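Local coordinates for protein D-xylonate dehydratase (Caulobacter crescentus, PDB 5OYN) that catalyses the dehydration of D-xylonate to 2-dehydro-3-deoxy-D-arabinonate, and of D-gluconate, using a [2Fe-2S] cluster and magnesium in a homotetrameric enzyme, at residues G144-T149 with I293-R298; K263-L268 with K587-A592; Q271-A276 with A300-T305. All blocks are in the same frame, centred on the assembly; numbering follows the deposited sequence.

Interaction 1: residues G144-T149 with I293-R298; sequences GIMAAT and IVAMAR
I145 and M146 on helix 141-151 meet A295 and M296 on helix 289-299 in a buried, wholly apolar contact between two almost parallel helices near the middle of the subunit. The axes of the two short segments pass 9.1 Å apart and differ in direction by 6°, with M146 opposite M296. M296 contributes the largest share of the contact. Its chain is extended to SD and then bends at chi3 (61°), which brings the methyl CE against the side of I145. There CE lies equally near two carbons of I145, at 3.4 Å from both CG2 and CD1. Nearer the backbones the two methionines cross at about a right angle, M146 CG lying 3.9 Å from M296 CG. M146 then runs on past its neighbour, and its SD rests 3.9 Å from the CB methyl of A295. T149, one turn after I145, turns its hydroxyl back into its own helix, OG1 donating to M146 O at 3.3 Å. Y116 and R112 of helix 109-125 flank M146, while M219, L226 and F273 surround M296. Helix 141-151 follows the cluster ligand C137 and the magnesium ligand D138, whose side chain is about 11 Å from that of M296. It links strands 130-135 and 155-159, neighbours in the parallel sheet, and helix 289-299 packs alongside this beta-alpha-beta crossover of the N-terminal alpha/beta domain.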
loop_
_atom_site.group_PDB
_atom_site.type_symbol
_atom_site.label_atom_id
_atom_site.label_comp_id
_atom_site.label_asym_id
_atom_site.label_seq_id
_atom_site.Cartn_x
_atom_site.Cartn_y
_atom_site.Cartn_z
ATOM N N GLY A 144 24.644 -1.055 5.951
ATOM C CA GLY A 144 24.385 -1.142 4.522
ATOM C C GLY A 144 25.653 -0.990 3.698
ATOM O O GLY A 144 25.966 -1.832 2.850
ATOM N N ILE A 145 26.411 0.077 3.952
ATOM C CA ILE A 145 27.624 0.329 3.177
ATOM C C ILE A 145 28.635 -0.797 3.360
ATOM O O ILE A 145 29.218 -1.290 2.384
ATOM C CB ILE A 145 28.212 1.697 3.547
ATOM C CG1 ILE A 145 27.173 2.775 3.219
ATOM C CG2 ILE A 145 29.523 1.907 2.819
ATOM C CD1 ILE A 145 27.602 4.156 3.558
ATOM N N MET A 146 28.841 -1.244 4.599
ATOM C CA MET A 146 29.721 -2.387 4.836
ATOM C C MET A 146 29.360 -3.569 3.938
ATOM O O MET A 146 30.221 -4.141 3.262
ATOM C CB MET A 146 29.663 -2.794 6.306
ATOM C CG MET A 146 30.442 -1.866 7.208
ATOM S SD MET A 146 29.997 -2.022 8.948
ATOM C CE MET A 146 29.949 -3.801 9.168
ATOM N N ALA A 147 28.078 -3.927 3.893
ATOM C CA ALA A 147 27.661 -5.093 3.124
ATOM C C ALA A 147 27.830 -4.865 1.631
ATOM O O ALA A 147 28.270 -5.765 0.905
ATOM C CB ALA A 147 26.210 -5.441 3.453
ATOM N N ALA A 148 27.472 -3.678 1.145
ATOM C CA ALA A 148 27.602 -3.432 -0.285
ATOM C C ALA A 148 29.059 -3.494 -0.737
ATOM O O ALA A 148 29.327 -3.920 -1.865
ATOM C CB ALA A 148 26.981 -2.085 -0.658
ATOM N N THR A 149 30.018 -3.083 0.111
ATOM C CA THR A 149 31.391 -3.079 -0.380
ATOM C C THR A 149 31.991 -4.481 -0.373
ATOM O O THR A 149 32.692 -4.852 -1.321
ATOM C CB THR A 149 32.282 -2.113 0.413
ATOM O OG1 THR A 149 32.689 -2.723 1.636
ATOM C CG2 THR A 149 31.571 -0.834 0.719
ATOM N N ILE A 293 33.060 4.667 10.935
ATOM C CA ILE A 293 33.905 5.025 9.801
ATOM C C ILE A 293 35.060 4.039 9.669
ATOM O O ILE A 293 35.440 3.656 8.557
ATOM C CB ILE A 293 34.389 6.478 9.921
ATOM C CG1 ILE A 293 33.218 7.426 9.647
ATOM C CG2 ILE A 293 35.506 6.737 8.939
ATOM C CD1 ILE A 293 33.544 8.883 9.827
ATOM N N VAL A 294 35.602 3.568 10.796
ATOM C CA VAL A 294 36.682 2.589 10.733
ATOM C C VAL A 294 36.163 1.276 10.172
ATOM O O VAL A 294 36.739 0.719 9.228
ATOM C CB VAL A 294 37.339 2.396 12.116
ATOM C CG1 VAL A 294 38.164 1.120 12.137
ATOM C CG2 VAL A 294 38.223 3.584 12.464
ATOM N N ALA A 295 35.060 0.776 10.738
ATOM C CA ALA A 295 34.414 -0.444 10.249
ATOM C C ALA A 295 34.218 -0.422 8.734
ATOM O O ALA A 295 34.524 -1.397 8.042
ATOM C CB ALA A 295 33.066 -0.638 10.953
ATOM N N MET A 296 33.707 0.684 8.200
ATOM C CA MET A 296 33.499 0.753 6.759
ATOM C C MET A 296 34.826 0.775 6.010
ATOM O O MET A 296 34.974 0.103 4.978
ATOM C CB MET A 296 32.655 1.978 6.416
ATOM C CG MET A 296 31.305 1.975 7.111
ATOM S SD MET A 296 30.562 3.612 7.188
ATOM C CE MET A 296 30.453 3.895 5.449
ATOM N N ALA A 297 35.803 1.537 6.522
ATOM C CA ALA A 297 37.144 1.582 5.937
ATOM C C ALA A 297 37.740 0.189 5.838
ATOM O O ALA A 297 38.104 -0.272 4.749
ATOM C CB ALA A 297 38.043 2.493 6.769
ATOM N N ARG A 298 37.820 -0.504 6.975
ATOM C CA ARG A 298 38.361 -1.856 6.992
ATOM C C ARG A 298 37.692 -2.743 5.952
ATOM O O ARG A 298 38.372 -3.401 5.157
ATOM C CB ARG A 298 38.219 -2.451 8.387
ATOM C CG ARG A 298 39.058 -1.738 9.418
ATOM C CD ARG A 298 39.291 -2.621 10.629
ATOM N NE ARG A 298 40.056 -3.815 10.285
ATOM C CZ ARG A 298 40.208 -4.862 11.090
ATOM N NH1 ARG A 298 39.644 -4.871 12.297
ATOM N NH2 ARG A 298 40.923 -5.904 10.685
#

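Interaction 2: residues K263-L268 with K587-A592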
loop_
_atom_site.group_PDB
_atom_site.type_symbol
_atom_site.label_atom_id
_atom_site.label_comp_id
_atom_site.label_asym_id
_atom_site.label_seq_id
_atom_site.Cartn_x
_atom_site.Cartn_y
_atom_site.Cartn_z
ATOM N N LYS A 263 31.596 0.728 -8.769
ATOM C CA LYS A 263 31.492 -0.056 -7.544
ATOM C C LYS A 263 31.907 0.750 -6.310
ATOM O O LYS A 263 32.557 1.798 -6.421
ATOM C CB LYS A 263 32.367 -1.306 -7.652
ATOM C CG LYS A 263 31.907 -2.314 -8.697
ATOM C CD LYS A 263 32.924 -3.442 -8.831
ATOM C CE LYS A 263 32.555 -4.393 -9.941
ATOM N NZ LYS A 263 31.834 -3.638 -11.004
ATOM N N PRO A 264 31.522 0.291 -5.111
ATOM C CA PRO A 264 32.016 0.946 -3.885
ATOM C C PRO A 264 33.534 1.035 -3.802
ATOM O O PRO A 264 34.073 2.095 -3.451
ATOM C CB PRO A 264 31.438 0.067 -2.762
ATOM C CG PRO A 264 30.262 -0.594 -3.343
ATOM C CD PRO A 264 30.466 -0.695 -4.828
ATOM N N LEU A 265 34.243 -0.059 -4.104
ATOM C CA LEU A 265 35.702 -0.058 -4.001
ATOM C C LEU A 265 36.353 0.985 -4.910
ATOM O O LEU A 265 37.533 1.294 -4.727
ATOM C CB LEU A 265 36.253 -1.459 -4.309
ATOM C CG LEU A 265 36.105 -2.481 -3.171
ATOM C CD1 LEU A 265 36.536 -3.872 -3.576
ATOM C CD2 LEU A 265 36.853 -2.046 -1.910
ATOM N N ASP A 266 35.615 1.540 -5.875
ATOM C CA ASP A 266 36.126 2.657 -6.657
ATOM C C ASP A 266 35.939 3.984 -5.938
ATOM O O ASP A 266 36.678 4.940 -6.205
ATOM C CB ASP A 266 35.431 2.719 -8.020
ATOM C CG ASP A 266 35.506 1.409 -8.778
ATOM O OD1 ASP A 266 36.363 0.561 -8.430
ATOM O OD2 ASP A 266 34.707 1.228 -9.726
ATOM N N ILE A 267 34.957 4.065 -5.044
ATOM C CA ILE A 267 34.631 5.324 -4.382
ATOM C C ILE A 267 35.342 5.450 -3.043
ATOM O O ILE A 267 35.865 6.517 -2.707
ATOM C CB ILE A 267 33.104 5.438 -4.215
ATOM C CG1 ILE A 267 32.405 5.234 -5.562
ATOM C CG2 ILE A 267 32.739 6.785 -3.605
ATOM C CD1 ILE A 267 32.217 6.522 -6.354
ATOM N N LEU A 268 35.380 4.356 -2.285
ATOM C CA LEU A 268 35.825 4.370 -0.893
ATOM C C LEU A 268 37.335 4.160 -0.836
ATOM O O LEU A 268 37.856 3.113 -0.433
ATOM C CB LEU A 268 35.066 3.321 -0.091
ATOM C CG LEU A 268 33.553 3.501 -0.235
ATOM C CD1 LEU A 268 32.809 2.292 0.246
ATOM C CD2 LEU A 268 33.105 4.745 0.526
ATOM N N LYS A 587 38.489 -9.956 5.951
ATOM C CA LYS A 587 39.204 -10.736 4.947
ATOM C C LYS A 587 38.460 -10.797 3.602
ATOM O O LYS A 587 39.084 -10.642 2.547
ATOM C CB LYS A 587 39.449 -12.128 5.538
ATOM C CG LYS A 587 39.943 -13.198 4.606
ATOM C CD LYS A 587 39.570 -14.572 5.171
ATOM C CE LYS A 587 39.501 -14.582 6.697
ATOM N NZ LYS A 587 38.571 -15.636 7.201
ATOM N N TYR A 588 37.128 -10.995 3.612
ATOM C CA TYR A 588 36.363 -11.213 2.370
ATOM C C TYR A 588 36.165 -9.915 1.587
ATOM O O TYR A 588 35.571 -8.958 2.097
ATOM C CB TYR A 588 35.005 -11.844 2.685
ATOM C CG TYR A 588 35.138 -13.185 3.349
ATOM C CD1 TYR A 588 35.235 -13.277 4.730
ATOM C CD2 TYR A 588 35.203 -14.362 2.595
ATOM C CE1 TYR A 588 35.383 -14.497 5.358
ATOM C CE2 TYR A 588 35.356 -15.598 3.218
ATOM C CZ TYR A 588 35.450 -15.653 4.601
ATOM O OH TYR A 588 35.594 -16.860 5.237
ATOM N N GLN A 589 36.619 -9.892 0.332
ATOM C CA GLN A 589 36.583 -8.672 -0.466
ATOM C C GLN A 589 36.150 -8.978 -1.888
ATOM O O GLN A 589 36.444 -10.050 -2.425
ATOM C CB GLN A 589 37.943 -7.969 -0.513
ATOM C CG GLN A 589 38.532 -7.670 0.845
ATOM C CD GLN A 589 38.169 -6.291 1.352
ATOM O OE1 GLN A 589 37.943 -5.364 0.567
ATOM N NE2 GLN A 589 38.116 -6.145 2.679
ATOM N N ASP A 590 35.451 -8.012 -2.487
ATOM C CA ASP A 590 35.024 -8.067 -3.888
ATOM C C ASP A 590 34.387 -9.417 -4.246
ATOM O O ASP A 590 34.693 -10.026 -5.274
ATOM C CB ASP A 590 36.206 -7.744 -4.808
ATOM C CG ASP A 590 35.789 -7.555 -6.259
ATOM O OD1 ASP A 590 34.594 -7.278 -6.500
ATOM O OD2 ASP A 590 36.648 -7.690 -7.162
ATOM N N LEU A 591 33.466 -9.883 -3.391
ATOM C CA LEU A 591 32.873 -11.205 -3.591
ATOM C C LEU A 591 32.099 -11.327 -4.903
ATOM O O LEU A 591 31.900 -12.450 -5.380
ATOM C CB LEU A 591 31.947 -11.579 -2.433
ATOM C CG LEU A 591 32.426 -11.409 -0.996
ATOM C CD1 LEU A 591 31.525 -12.182 -0.040
ATOM C CD2 LEU A 591 33.866 -11.859 -0.852
ATOM N N ALA A 592 31.665 -10.216 -5.503
ATOM C CA ALA A 592 30.922 -10.306 -6.759
ATOM C C ALA A 592 31.806 -10.659 -7.941
ATOM O O ALA A 592 31.295 -10.809 -9.056
ATOM C CB ALA A 592 30.195 -8.994 -7.054
#
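The amide of Q589 and the carboxylate group of D590 are the flat groups beside L265, and the leucine lies over a face of neither. The contact is a surface one: a short, weakly bonded helical turn, about 264-267, faces the C-terminal tail where it leaves helix 583-586 and heads for a 3-10 turn beginning at L591. L265 CD2 sits 4.3 Å from Q589 OE1, almost straight beyond the end of the amide carbonyl, while NE2 at the other end is hydrogen-bonded to V586 O, which turns the amide back toward helix 583-586. L265 CD1 meets the CB of D590 at 4.1 Å, to the side of the CB-CG bond. With CG anti to the backbone N (chi1 -170°), the D590 carboxylate extends away from this leucine methyl, which touches CB. D590 is also the bend in the tail, its backbone in the left-handed helical region. On the neighbouring Y588, one ring face carries the CD methylene of K587, offset toward the rim. No hydrogen bond joins the two segments directly, but N152 serves both, taking L265 N on OD1 and giving ND2 to D590 OD1. K263 NZ stays 6.4 Å from D590 OD1, too far for a salt bridge, and pairs instead with D261. The tail is held to helix 141-151 by backbone hydrogen bonds of L591 with T150 and A592 with V151, and its other side reaches the tetramer interface, where K587 forms a salt bridge with E567 of a neighbouring subunit. The helical turn is closed at its start by the backbone N of K263, which donates to D266 OD2 at 3.3 Å from above the carboxylate plane, 60° out of it.

Interaction 3: residues Q271-A276 with A300-T305; sequences QAFENA and AGVEIT
F273 projects from helix 270-282 toward I304 and V302, which lie on the extended chain that follows helix 289-299. Its CB is the first atom to meet that chain, 3.4 Å from I304 CD1. The same methyl stays beside the root of the ring, 4.0 Å from F273 CG and 4.2 Å from F273 CD1. On the other side of the root, F273 CD2 has V302 CG1 at 4.4 Å. Both methyls approach the ring obliquely. Further out, F273 CE1 packs against I293 O, and F273 CE2 against L268 CB. The tip, CZ, reaches the backbone of helix 289-299 at the CA of A297. With CG anti to the carbonyl carbon (chi1 -75°), the ring is directed across the gap between its own helix and helix 289-299, instead of lying along its own helix. I304 comes to F273 at about a right angle and touches it through its terminal methyl. No hydrogen bond crosses the contact, which rests on apolar side chains alone. The course of the chain from 300 to 305 explains how I304 and V302 arrive here. Helix 289-299 ends in a Schellman motif with G301 as its C-prime residue at positive phi (63°): G301 N pairs with R298 O, and V302 N with A297 O. The backbone then runs extended, with V302 and I304 directed at helix 270-282 and the E303 side chain at solvent. K270 NZ binds E303 O, a polar tie beside the apolar core. T305 N bonds to D308 OD2 as the chain enters helix 306-312. F273 is thus wedged between its own helix 270-282, the last turns of helix 289-299 and the connection to helix 306-312, with L268 just before its own helix beside the ring.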
loop_
_atom_site.group_PDB
_atom_site.type_symbol
_atom_site.label_atom_id
_atom_site.label_comp_id
_atom_site.label_asym_id
_atom_site.label_seq_id
_atom_site.Cartn_x
_atom_site.Cartn_y
_atom_site.Cartn_z
ATOM N N GLN A 271 41.233 8.633 0.727
ATOM C CA GLN A 271 40.972 10.067 0.652
ATOM C C GLN A 271 39.515 10.367 0.961
ATOM O O GLN A 271 39.204 11.361 1.635
ATOM C CB GLN A 271 41.324 10.613 -0.729
ATOM C CG GLN A 271 42.638 10.155 -1.311
ATOM C CD GLN A 271 43.237 11.225 -2.195
ATOM O OE1 GLN A 271 42.692 11.555 -3.255
ATOM N NE2 GLN A 271 44.353 11.798 -1.754
ATOM N N ALA A 272 38.607 9.520 0.455
ATOM C CA ALA A 272 37.185 9.701 0.712
ATOM C C ALA A 272 36.886 9.594 2.195
ATOM O O ALA A 272 36.136 10.408 2.742
ATOM C CB ALA A 272 36.369 8.679 -0.073
ATOM N N PHE A 273 37.473 8.605 2.869
ATOM C CA PHE A 273 37.272 8.504 4.309
ATOM C C PHE A 273 37.831 9.717 5.042
ATOM O O PHE A 273 37.269 10.137 6.056
ATOM C CB PHE A 273 37.895 7.214 4.838
ATOM C CG PHE A 273 37.101 5.969 4.505
ATOM C CD1 PHE A 273 36.019 5.583 5.289
ATOM C CD2 PHE A 273 37.443 5.178 3.412
ATOM C CE1 PHE A 273 35.292 4.437 4.986
ATOM C CE2 PHE A 273 36.720 4.023 3.102
ATOM C CZ PHE A 273 35.642 3.659 3.884
ATOM N N GLU A 274 38.923 10.305 4.548
ATOM C CA GLU A 274 39.456 11.498 5.199
ATOM C C GLU A 274 38.512 12.686 5.034
ATOM O O GLU A 274 38.441 13.549 5.921
ATOM C CB GLU A 274 40.848 11.837 4.647
ATOM C CG GLU A 274 41.947 10.819 4.980
ATOM C CD GLU A 274 43.351 11.258 4.517
ATOM O OE1 GLU A 274 43.493 11.596 3.322
ATOM O OE2 GLU A 274 44.305 11.266 5.346
ATOM N N ASN A 275 37.785 12.748 3.912
ATOM C CA ASN A 275 36.758 13.777 3.740
ATOM C C ASN A 275 35.642 13.617 4.766
ATOM O O ASN A 275 35.200 14.595 5.388
ATOM C CB ASN A 275 36.194 13.716 2.322
ATOM C CG ASN A 275 37.134 14.327 1.312
ATOM O OD1 ASN A 275 38.143 14.923 1.685
ATOM N ND2 ASN A 275 36.815 14.186 0.031
ATOM N N ALA A 276 35.183 12.381 4.959
ATOM C CA ALA A 276 34.144 12.123 5.947
ATOM C C ALA A 276 34.605 12.545 7.335
ATOM O O ALA A 276 33.897 13.279 8.040
ATOM C CB ALA A 276 33.750 10.644 5.919
ATOM N N ALA A 300 36.388 -2.016 3.258
ATOM C CA ALA A 300 36.869 -1.649 1.936
ATOM C C ALA A 300 38.401 -1.699 1.843
ATOM O O ALA A 300 38.987 -1.097 0.932
ATOM C CB ALA A 300 36.345 -0.266 1.557
ATOM N N GLY A 301 39.053 -2.410 2.761
ATOM C CA GLY A 301 40.496 -2.582 2.699
ATOM C C GLY A 301 41.284 -1.297 2.840
ATOM O O GLY A 301 42.295 -1.111 2.152
ATOM N N VAL A 302 40.826 -0.395 3.701
ATOM C CA VAL A 302 41.510 0.854 4.004
ATOM C C VAL A 302 41.736 0.885 5.502
ATOM O O VAL A 302 40.892 0.416 6.276
ATOM C CB VAL A 302 40.711 2.092 3.545
ATOM C CG1 VAL A 302 41.389 3.371 3.999
ATOM C CG2 VAL A 302 40.555 2.087 2.045
ATOM N N GLU A 303 42.888 1.413 5.910
ATOM C CA GLU A 303 43.306 1.421 7.302
ATOM C C GLU A 303 43.185 2.847 7.818
ATOM O O GLU A 303 43.811 3.765 7.273
ATOM C CB GLU A 303 44.734 0.885 7.435
ATOM C CG GLU A 303 45.278 0.782 8.867
ATOM C CD GLU A 303 46.801 0.947 8.934
ATOM O OE1 GLU A 303 47.371 0.821 10.042
ATOM O OE2 GLU A 303 47.432 1.201 7.879
ATOM N N ILE A 304 42.362 3.041 8.844
ATOM C CA ILE A 304 42.214 4.350 9.465
ATOM C C ILE A 304 42.713 4.256 10.890
ATOM O O ILE A 304 42.191 3.470 11.692
ATOM C CB ILE A 304 40.775 4.869 9.417
ATOM C CG1 ILE A 304 40.378 5.069 7.959
ATOM C CG2 ILE A 304 40.681 6.183 10.176
ATOM C CD1 ILE A 304 39.354 6.124 7.766
ATOM N N THR A 305 43.709 5.076 11.201
ATOM C CA THR A 305 44.511 4.991 12.406
ATOM C C THR A 305 44.222 6.186 13.297
ATOM O O THR A 305 43.660 7.197 12.862
ATOM C CB THR A 305 46.003 4.940 12.043
ATOM O OG1 THR A 305 46.359 6.126 11.316
ATOM C CG2 THR A 305 46.295 3.742 11.167
#

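Interactions 1 and 2 have centres about 9 Å apart, 1 and 3 about 10 Å, and 2 and 3 about 14 Å. Helix 289-299 joins interaction 1 to interaction 3, which uses the chain just after its end, and A297 packs on I304. T149 of interaction 1 touches P264 and L268 of interaction 2. Along the chain the order is 144-149, 263-268, 271-276, 293-298, 300-305 and 587-592, so interaction 3 is nested within the loop closed by interaction 2. The three contacts touch one another and run from the buried helix pair, the one nearest the magnesium ligand D138, out to the surface, where the C-terminal tail returns to the N-terminal family region.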